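Local coordinates for protein transcriptional regulator containing CBS domains (Streptococcus pneumoniae, PDB 6UOF) that probably senses a small regulatory ligand, perhaps an adenine nucleotide, through a pair of CBS domains and so adjusts transcription, at residues A[73-78]-A[93-98]. Residues are numbered along the deposited sequence; the frame is centred on the assembly and turned at random.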
ATOM      1  N   SER A  73      -5.290  -7.329   2.574  1.00 16.55           N
ATOM      2  CA  SER A  73      -3.860  -7.230   2.204  1.00 18.04           C
ATOM      3  C   SER A  73      -3.210  -8.579   2.529  1.00 19.20           C
ATOM      4  O   SER A  73      -3.044  -8.884   3.729  1.00 22.59           O
ATOM      5  CB  SER A  73      -3.200  -6.110   2.940  1.00 19.70           C
ATOM      6  OG  SER A  73      -1.866  -5.936   2.482  1.00 22.93           O
ATOM      7  N   LEU A  74      -2.892  -9.375   1.503  0.50 18.84           N
ATOM      8  CA  LEU A  74      -2.274 -10.722   1.685  0.50 19.63           C
ATOM      9  C   LEU A  74      -0.806 -10.696   1.236  0.50 18.96           C
ATOM     10  O   LEU A  74       0.009 -11.461   1.801  0.50 19.97           O
ATOM     11  CB  LEU A  74      -3.057 -11.744   0.857  0.50 20.77           C
ATOM     12  CG  LEU A  74      -2.484 -13.159   0.861  0.50 21.91           C
ATOM     13  CD1 LEU A  74      -2.574 -13.774   2.251  0.50 22.39           C
ATOM     14  CD2 LEU A  74      -3.202 -14.037  -0.152  0.50 22.76           C
ATOM     15  N   PHE A  75      -0.505  -9.903   0.205  1.00 17.89           N
ATOM     16  CA  PHE A  75       0.882  -9.775  -0.292  1.00 17.17           C
ATOM     17  C   PHE A  75       1.558  -8.623   0.440  1.00 16.07           C
ATOM     18  O   PHE A  75       1.150  -7.472   0.276  1.00 15.62           O
ATOM     19  CB  PHE A  75       0.891  -9.627  -1.814  1.00 17.22           C
ATOM     20  CG  PHE A  75       2.256  -9.594  -2.453  1.00 18.24           C
ATOM     21  CD1 PHE A  75       3.325 -10.295  -1.911  1.00 19.02           C
ATOM     22  CD2 PHE A  75       2.435  -8.963  -3.670  1.00 20.09           C
ATOM     23  CE1 PHE A  75       4.569 -10.276  -2.524  1.00 20.17           C
ATOM     24  CE2 PHE A  75       3.675  -8.959  -4.289  1.00 20.32           C
ATOM     25  CZ  PHE A  75       4.731  -9.625  -3.717  1.00 20.16           C
ATOM     26  N   LEU A  76       2.531  -8.985   1.266  1.00 15.87           N
ATOM     27  CA  LEU A  76       3.345  -8.036   2.059  1.00 16.32           C
ATOM     28  C   LEU A  76       4.805  -8.418   1.872  1.00 16.08           C
ATOM     29  O   LEU A  76       5.094  -9.621   1.732  1.00 18.55           O
ATOM     30  CB  LEU A  76       2.962  -8.137   3.536  1.00 16.80           C
ATOM     31  CG  LEU A  76       1.513  -7.802   3.865  1.00 17.36           C
ATOM     32  CD1 LEU A  76       1.161  -8.207   5.294  1.00 19.08           C
ATOM     33  CD2 LEU A  76       1.217  -6.332   3.632  1.00 17.84           C
ATOM     34  N   VAL A  77       5.680  -7.425   1.838  1.00 14.75           N
ATOM     35  CA  VAL A  77       7.134  -7.719   1.709  1.00 15.01           C
ATOM     36  C   VAL A  77       7.901  -7.011   2.828  1.00 14.78           C
ATOM     37  O   VAL A  77       7.325  -6.152   3.514  1.00 14.27           O
ATOM     38  CB  VAL A  77       7.646  -7.305   0.316  1.00 14.83           C
ATOM     39  CG1 VAL A  77       6.910  -8.058  -0.783  1.00 15.26           C
ATOM     40  CG2 VAL A  77       7.556  -5.804   0.115  1.00 14.44           C
ATOM     41  N   GLY A  78       9.161  -7.407   2.991  1.00 14.89           N
ATOM     42  CA  GLY A  78      10.091  -6.783   3.944  1.00 15.37           C
ATOM     43  C   GLY A  78      11.266  -6.155   3.221  1.00 15.65           C
ATOM     44  O   GLY A  78      11.427  -6.387   2.000  1.00 15.66           O
ATOM     45  N   GLU A  93      -0.212 -11.549 -10.655  1.00 15.63           N
ATOM     46  CA  GLU A  93      -1.463 -11.195  -9.915  1.00 17.26           C
ATOM     47  C   GLU A  93      -1.910  -9.748 -10.171  1.00 17.28           C
ATOM     48  O   GLU A  93      -2.881  -9.311  -9.543  1.00 19.72           O
ATOM     49  CB  GLU A  93      -1.255 -11.523  -8.436  1.00 18.88           C
ATOM     50  CG  GLU A  93      -0.975 -13.002  -8.212  1.00 21.50           C
ATOM     51  CD  GLU A  93      -0.680 -13.430  -6.782  1.00 23.36           C
ATOM     52  OE1 GLU A  93      -0.994 -12.674  -5.856  1.00 25.57           O
ATOM     53  OE2 GLU A  93      -0.118 -14.522  -6.608  1.00 30.08           O
ATOM     54  N   ASP A  94      -1.221  -9.046 -11.070  1.00 16.97           N
ATOM     55  CA  ASP A  94      -1.553  -7.673 -11.541  1.00 18.29           C
ATOM     56  C   ASP A  94      -1.632  -6.692 -10.366  1.00 17.72           C
ATOM     57  O   ASP A  94      -2.663  -6.039 -10.169  1.00 20.80           O
ATOM     58  CB  ASP A  94      -2.804  -7.660 -12.418  1.00 21.17           C
ATOM     59  CG  ASP A  94      -2.858  -6.436 -13.317  1.00 21.87           C
ATOM     60  OD1 ASP A  94      -1.805  -6.095 -13.921  1.00 24.10           O
ATOM     61  OD2 ASP A  94      -3.932  -5.826 -13.401  1.00 23.93           O
ATOM     62  N   PHE A  95      -0.559  -6.614  -9.595  1.00 14.45           N
ATOM     63  CA  PHE A  95      -0.479  -5.596  -8.529  1.00 14.13           C
ATOM     64  C   PHE A  95       0.157  -4.308  -9.062  1.00 13.62           C
ATOM     65  O   PHE A  95       1.076  -4.351  -9.919  1.00 14.45           O
ATOM     66  CB  PHE A  95       0.406  -6.087  -7.380  1.00 14.75           C
ATOM     67  CG  PHE A  95      -0.241  -7.071  -6.443  1.00 15.85           C
ATOM     68  CD1 PHE A  95      -0.168  -8.441  -6.662  1.00 17.62           C
ATOM     69  CD2 PHE A  95      -0.903  -6.616  -5.312  1.00 17.59           C
ATOM     70  CE1 PHE A  95      -0.748  -9.328  -5.765  1.00 18.63           C
ATOM     71  CE2 PHE A  95      -1.494  -7.507  -4.434  1.00 18.68           C
ATOM     72  CZ  PHE A  95      -1.423  -8.858  -4.671  1.00 19.33           C
ATOM     73  N   GLU A  96      -0.251  -3.191  -8.474  1.00 13.91           N
ATOM     74  CA  GLU A  96       0.319  -1.847  -8.765  0.60 14.59           C
ATOM     75  C   GLU A  96       1.186  -1.392  -7.591  1.00 13.98           C
ATOM     76  O   GLU A  96       2.087  -0.583  -7.758  1.00 13.89           O
ATOM     77  CB  GLU A  96      -0.796  -0.823  -8.981  0.60 16.49           C
ATOM     78  CG  GLU A  96      -1.586  -1.010 -10.265  0.60 19.00           C
ATOM     79  CD  GLU A  96      -0.924  -0.454 -11.516  0.60 20.62           C
ATOM     80  OE1 GLU A  96      -1.651  -0.200 -12.491  0.60 26.23           O
ATOM     81  OE2 GLU A  96       0.306  -0.245 -11.504  0.60 24.13           O
HETATM   82  N   MSE A  97       0.940  -1.965  -6.405  1.00 13.55           N
HETATM   83  CA  MSE A  97       1.573  -1.460  -5.140  1.00 14.60           C
HETATM   84  C   MSE A  97       1.584  -2.626  -4.158  1.00 14.08           C
HETATM   85  O   MSE A  97       0.657  -3.417  -4.180  1.00 14.83           O
HETATM   86  CB  MSE A  97       0.720  -0.310  -4.597  1.00 16.97           C
HETATM   87  CG  MSE A  97       1.139   0.320  -3.280  1.00 18.43           C
HETATM   88 SE   MSE A  97       0.457  -0.629  -1.718  1.00 17.71          SE
HETATM   89  CE  MSE A  97      -1.479  -0.483  -1.655  1.00 19.51           C
ATOM     90  N   VAL A  98       2.657  -2.763  -3.386  1.00 12.87           N
ATOM     91  CA  VAL A  98       2.742  -3.770  -2.339  1.00 12.73           C
ATOM     92  C   VAL A  98       3.240  -3.097  -1.065  1.00 11.98           C
ATOM     93  O   VAL A  98       4.257  -2.389  -1.084  1.00 12.00           O
ATOM     94  CB  VAL A  98       3.660  -4.942  -2.717  1.00 13.46           C
ATOM     95  CG1 VAL A  98       3.642  -6.028  -1.647  1.00 14.09           C
ATOM     96  CG2 VAL A  98       3.296  -5.522  -4.073  1.00 14.85           C
TER
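Phe75 and Phe95 meet as a T-shaped pair, ring centroids 5.2 Å apart and planes turned 64° from one another. The edge of Phe75 is directed at a face of Phe95, with Phe75 CD2 poised above the centre of that ring, while Phe75 CB lies above the rim of the Phe95 ring, 3.8 Å from Phe95 CZ. Glu93 OE1, salt-bridged to Arg89, lies in the plane of the Phe95 ring at its edge.

A CH-pi contact adds to this: Val98 CG1 sits over one face of Phe75, 3.9 Å from the ring centroid and only 15° off its normal. The two methyls of Val98 divide the work: CG1 covers the face, while CG2, on the same side of the ring but out beyond its CD2-CE2 edge, comes within 3.5 Å of Phe75 CE2. A chi1 of -175° swings the Phe75 ring out so that a face meets Val98 and an edge meets Phe95.

Both segments belong to the second CBS domain, where the loop segment 73-78, extended from Phe75 onward, passes beside strand 97-101; Val77 shares backbone hydrogen bonds with Pro99 and Val101. A Schellman motif at Asp94 ends helix 83-93 and turns the chain toward that strand.

Among the aliphatic contacts, Val77 CG1 approaches Val98 CG1 to 3.9 Å, the two side chains crossing nearly at right angles, and Val77 also touches Val86 of the helix.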